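PDB 3HL6: pathogenicity island protein, which is of unknown function but is encoded on a mobile pathogenicity island of Staphylococcus aureus. Local coordinates for residues 96-100 and 101-105; 156-159 and 160-163. One frame throughout, in Å; residues are numbered along the deposited sequence.

Both interactions are local, one at the start of a helix and the other within a helix, and the two helices pack on each other. Interaction 1 forms the N-terminal end of helix 100-109; interaction 2 spans the last two turns of helix 152-163. Their centres lie about 13 Å apart, with interaction 2 about 3 Å from the centre of the chain and interaction 1 about 13 Å from it. Leu-162 joins them: Ile-100 CD1 reaches Leu-162 O at 3.4 Å, and Leu-162 CD1 lies 3.8 Å from Met-104 CA. One turn earlier, Leu-159 CD2 packs against Met-104 O at 3.6 Å. The junction is van der Waals packing of side chains on side chains and backbone.

Interaction 1. Residues 96-100 and 101-105; sequences KQLSI and SDMMA
Ser-99 is the N-cap of helix 100-109, and its side chain accepts from the backbone of Asp-102 where the chain leaves the short strand 96-98 and turns into the helix. The capping bond from Asp-102 N to Ser-99 OG is weak at 3.4 Å, although nearly straight at an N-H...O angle of 175°. With OG between its backbone N and carbonyl carbon (chi1 77°), Ser-99 turns the hydroxyl toward the Asp-102 N-H. The carbonyl of the same residue is better engaged: Ser-99 O accepts from Met-103 N at 2.8 Å, the donor lying almost on the line of the carbonyl bond. Ile-100 O then takes Met-104 N at 3.0 Å, with a more bent geometry (143°), and Ser-101 O takes Ala-105 N, so the i to i+4 pattern starts at the cap residue itself.

Asp-102 has a separate polar partner: its OD1 is hydrogen-bonded to Tyr-208 OH, which ties the first turn to the end of helix 191-208. A hydrophobic staple accompanies the cap. Leu-98, just before Ser-99, folds back toward the helix, where its CD1 meets Met-103 SD at 4.0 Å. Ile-100 and Met-103 both rest on Tyr-90 of the partner strand and on Leu-162. The Leu-98 and Asp-102 side chains cross at about a right angle, with Leu-98 CD2 3.5 Å from Asp-102 CB.

Interaction 2. Residues 156-159 and 160-163; sequences IEML and YQLA
Ile-156 and Tyr-160 make the tight side of this i to i+4 contact on helix 152-163. Their side chains run side by side and point the same way, and Ile-156 CG2 lies alongside the CD2 and CE2 atoms of the ring, 3.3 Å from Tyr-160 CE2. That methyl stands anti to the Ile-156 backbone N (CG1 takes chi1 -67°), which directs it along the helix toward the next turn. Ile-156 O lies in the plane of the ring at its edge, 3.0 Å from Tyr-160 CD2, while it accepts Tyr-160 N at 2.7 Å. The carbonyl thus meets both the backbone and the ring of the same residue.

The packing is looser around Met-158 and Gln-161, which are both partly exposed. Met-158 SD, brought round by the bend at chi2, lies 4.1 Å from CD1 of the buried Leu-162, and the Met-158 chain crosses Gln-161 at about a right angle, its CG 4.0 Å from Gln-161 OE1. The backbone remains regular beneath: Leu-162 N donates to Met-158 O with an N-H...O angle of 170°, whereas Gln-161 N divides between Glu-157 O and, weakly, Met-158 O.

Three polar side-chain atoms bond to backbone of the five-stranded sheet: Tyr-160 OH to Val-57 N, Gln-161 NE2 to Leu-70 O and Glu-157 OE2 to Glu-69 N. The Tyr-160 ring also stacks with Phe-68, and the helix packs on strands 52-57 and 68-71 of the sheet, with helix 171-184 against Ile-156 and Tyr-160 and helix 100-109 against Leu-159.

Interaction 1. Residues 96-100 and 101-105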
loop_
_atom_site.group_PDB
_atom_site.type_symbol
_atom_site.label_atom_id
_atom_site.label_comp_id
_atom_site.label_asym_id
_atom_site.label_seq_id
_atom_site.Cartn_x
_atom_site.Cartn_y
_atom_site.Cartn_z
ATOM N N LYS B 96 2.521 -21.986 7.464
ATOM C CA LYS B 96 3.956 -21.656 7.421
ATOM C C LYS B 96 4.114 -20.141 7.201
ATOM O O LYS B 96 3.137 -19.437 6.882
ATOM C CB LYS B 96 4.679 -22.423 6.300
ATOM C CG LYS B 96 6.189 -22.144 6.244
ATOM C CD LYS B 96 6.984 -23.286 5.567
ATOM C CE LYS B 96 8.497 -23.109 5.827
ATOM N NZ LYS B 96 9.367 -23.818 4.801
ATOM N N GLN B 97 5.333 -19.636 7.371
ATOM C CA GLN B 97 5.565 -18.215 7.138
ATOM C C GLN B 97 6.834 -17.918 6.343
ATOM O O GLN B 97 7.921 -18.365 6.704
ATOM C CB GLN B 97 5.575 -17.415 8.443
ATOM C CG GLN B 97 5.432 -15.910 8.156
ATOM C CD GLN B 97 5.671 -15.050 9.367
ATOM O OE1 GLN B 97 6.255 -15.508 10.363
ATOM N NE2 GLN B 97 5.219 -13.786 9.305
ATOM N N LEU B 98 6.680 -17.147 5.271
ATOM C CA LEU B 98 7.776 -16.824 4.360
ATOM C C LEU B 98 7.969 -15.314 4.263
ATOM O O LEU B 98 7.016 -14.574 3.977
ATOM C CB LEU B 98 7.460 -17.352 2.978
ATOM C CG LEU B 98 7.749 -18.815 2.677
ATOM C CD1 LEU B 98 7.615 -19.040 1.148
ATOM C CD2 LEU B 98 9.136 -19.195 3.215
ATOM N N SER B 99 9.199 -14.865 4.479
ATOM C CA SER B 99 9.590 -13.534 4.101
ATOM C C SER B 99 9.417 -13.337 2.598
ATOM O O SER B 99 9.302 -14.310 1.835
ATOM C CB SER B 99 11.054 -13.278 4.479
ATOM O OG SER B 99 11.925 -13.911 3.573
ATOM N N ILE B 100 9.431 -12.079 2.163
ATOM C CA ILE B 100 9.108 -11.801 0.792
ATOM C C ILE B 100 10.180 -12.390 -0.136
ATOM O O ILE B 100 9.863 -12.839 -1.240
ATOM C CB ILE B 100 8.863 -10.288 0.521
ATOM C CG1 ILE B 100 8.417 -10.081 -0.951
ATOM C CG2 ILE B 100 10.101 -9.443 0.913
ATOM C CD1 ILE B 100 7.513 -8.856 -1.185
ATOM N N SER B 101 11.428 -12.432 0.323
ATOM C CA SER B 101 12.486 -13.028 -0.486
ATOM C C SER B 101 12.310 -14.535 -0.672
ATOM O O SER B 101 12.377 -15.047 -1.804
ATOM C CB SER B 101 13.868 -12.688 0.068
ATOM O OG SER B 101 14.002 -11.283 0.146
ATOM N N ASP B 102 12.066 -15.252 0.413
ATOM C CA ASP B 102 11.781 -16.680 0.278
ATOM C C ASP B 102 10.493 -16.944 -0.489
ATOM O O ASP B 102 10.388 -17.930 -1.234
ATOM C CB ASP B 102 11.659 -17.345 1.638
ATOM C CG ASP B 102 12.964 -17.365 2.382
ATOM O OD1 ASP B 102 14.003 -17.274 1.704
ATOM O OD2 ASP B 102 12.929 -17.466 3.628
ATOM N N MET B 103 9.519 -16.060 -0.324
ATOM C CA MET B 103 8.332 -16.168 -1.130
ATOM C C MET B 103 8.682 -16.126 -2.601
ATOM O O MET B 103 8.139 -16.917 -3.398
ATOM C CB MET B 103 7.330 -15.091 -0.802
ATOM C CG MET B 103 6.034 -15.307 -1.555
ATOM S SD MET B 103 5.125 -16.762 -1.016
ATOM C CE MET B 103 3.734 -16.771 -2.146
ATOM N N MET B 104 9.590 -15.223 -2.972
ATOM C CA MET B 104 9.931 -15.076 -4.383
ATOM C C MET B 104 10.806 -16.244 -4.829
ATOM O O MET B 104 10.603 -16.805 -5.896
ATOM C CB MET B 104 10.578 -13.715 -4.644
ATOM C CG MET B 104 11.006 -13.487 -6.057
ATOM S SD MET B 104 11.850 -11.927 -6.416
ATOM C CE MET B 104 11.998 -12.140 -8.172
ATOM N N ALA B 105 11.764 -16.629 -3.985
ATOM C CA ALA B 105 12.642 -17.773 -4.249
ATOM C C ALA B 105 11.849 -19.059 -4.454
ATOM O O ALA B 105 12.149 -19.875 -5.339
ATOM C CB ALA B 105 13.633 -17.945 -3.102
#

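Interaction 2. Residues 156-159 and 160-163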
loop_
_atom_site.group_PDB
_atom_site.type_symbol
_atom_site.label_atom_id
_atom_site.label_comp_id
_atom_site.label_asym_id
_atom_site.label_seq_id
_atom_site.Cartn_x
_atom_site.Cartn_y
_atom_site.Cartn_z
ATOM N N ILE B 156 5.505 -15.158 -13.993
ATOM C CA ILE B 156 6.479 -14.085 -14.068
ATOM C C ILE B 156 5.913 -12.774 -13.517
ATOM O O ILE B 156 6.603 -12.034 -12.787
ATOM C CB ILE B 156 7.042 -13.942 -15.484
ATOM C CG1 ILE B 156 7.871 -15.188 -15.802
ATOM C CG2 ILE B 156 7.934 -12.737 -15.561
ATOM C CD1 ILE B 156 8.170 -15.396 -17.256
ATOM N N GLU B 157 4.635 -12.531 -13.802
ATOM C CA GLU B 157 4.026 -11.260 -13.403
ATOM C C GLU B 157 4.049 -11.190 -11.908
ATOM O O GLU B 157 4.383 -10.169 -11.297
ATOM C CB GLU B 157 2.607 -11.115 -13.951
ATOM C CG GLU B 157 2.581 -10.813 -15.436
ATOM C CD GLU B 157 1.173 -10.708 -15.999
ATOM O OE1 GLU B 157 0.224 -11.184 -15.342
ATOM O OE2 GLU B 157 1.017 -10.133 -17.107
ATOM N N MET B 158 3.746 -12.318 -11.316
ATOM C CA MET B 158 3.720 -12.416 -9.880
ATOM C C MET B 158 5.126 -12.343 -9.235
ATOM O O MET B 158 5.310 -11.686 -8.227
ATOM C CB MET B 158 2.960 -13.678 -9.492
ATOM C CG MET B 158 2.563 -13.668 -8.083
ATOM S SD MET B 158 3.402 -15.035 -7.321
ATOM C CE MET B 158 1.982 -15.826 -6.487
ATOM N N LEU B 159 6.113 -12.994 -9.839
ATOM C CA LEU B 159 7.529 -12.730 -9.519
ATOM C C LEU B 159 7.842 -11.247 -9.586
ATOM O O LEU B 159 8.420 -10.685 -8.675
ATOM C CB LEU B 159 8.465 -13.524 -10.447
ATOM C CG LEU B 159 8.516 -15.038 -10.185
ATOM C CD1 LEU B 159 9.229 -15.761 -11.299
ATOM C CD2 LEU B 159 9.179 -15.303 -8.848
ATOM N N TYR B 160 7.423 -10.588 -10.650
ATOM C CA TYR B 160 7.642 -9.152 -10.690
ATOM C C TYR B 160 7.040 -8.423 -9.505
ATOM O O TYR B 160 7.635 -7.495 -9.007
ATOM C CB TYR B 160 7.160 -8.549 -12.000
ATOM C CG TYR B 160 8.213 -8.635 -13.049
ATOM C CD1 TYR B 160 8.979 -7.525 -13.391
ATOM C CD2 TYR B 160 8.476 -9.830 -13.670
ATOM C CE1 TYR B 160 9.956 -7.600 -14.350
ATOM C CE2 TYR B 160 9.437 -9.926 -14.632
ATOM C CZ TYR B 160 10.190 -8.810 -14.970
ATOM O OH TYR B 160 11.163 -8.929 -15.950
ATOM N N GLN B 161 5.858 -8.823 -9.058
ATOM C CA GLN B 161 5.162 -8.108 -7.990
ATOM C C GLN B 161 5.874 -8.260 -6.649
ATOM O O GLN B 161 6.065 -7.287 -5.924
ATOM C CB GLN B 161 3.705 -8.579 -7.884
ATOM C CG GLN B 161 2.849 -8.140 -9.072
ATOM C CD GLN B 161 1.470 -8.823 -9.119
ATOM O OE1 GLN B 161 1.296 -9.952 -8.668
ATOM N NE2 GLN B 161 0.504 -8.134 -9.644
ATOM N N LEU B 162 6.250 -9.493 -6.321
ATOM C CA LEU B 162 7.148 -9.744 -5.208
ATOM C C LEU B 162 8.403 -8.867 -5.283
ATOM O O LEU B 162 8.783 -8.240 -4.287
ATOM C CB LEU B 162 7.522 -11.224 -5.170
ATOM C CG LEU B 162 6.293 -12.086 -4.925
ATOM C CD1 LEU B 162 6.559 -13.572 -5.066
ATOM C CD2 LEU B 162 5.782 -11.756 -3.521
ATOM N N ALA B 163 9.009 -8.775 -6.460
ATOM C CA ALA B 163 10.310 -8.109 -6.571
ATOM C C ALA B 163 10.243 -6.653 -6.097
ATOM O O ALA B 163 11.210 -6.139 -5.519
ATOM C CB ALA B 163 10.878 -8.192 -8.004
#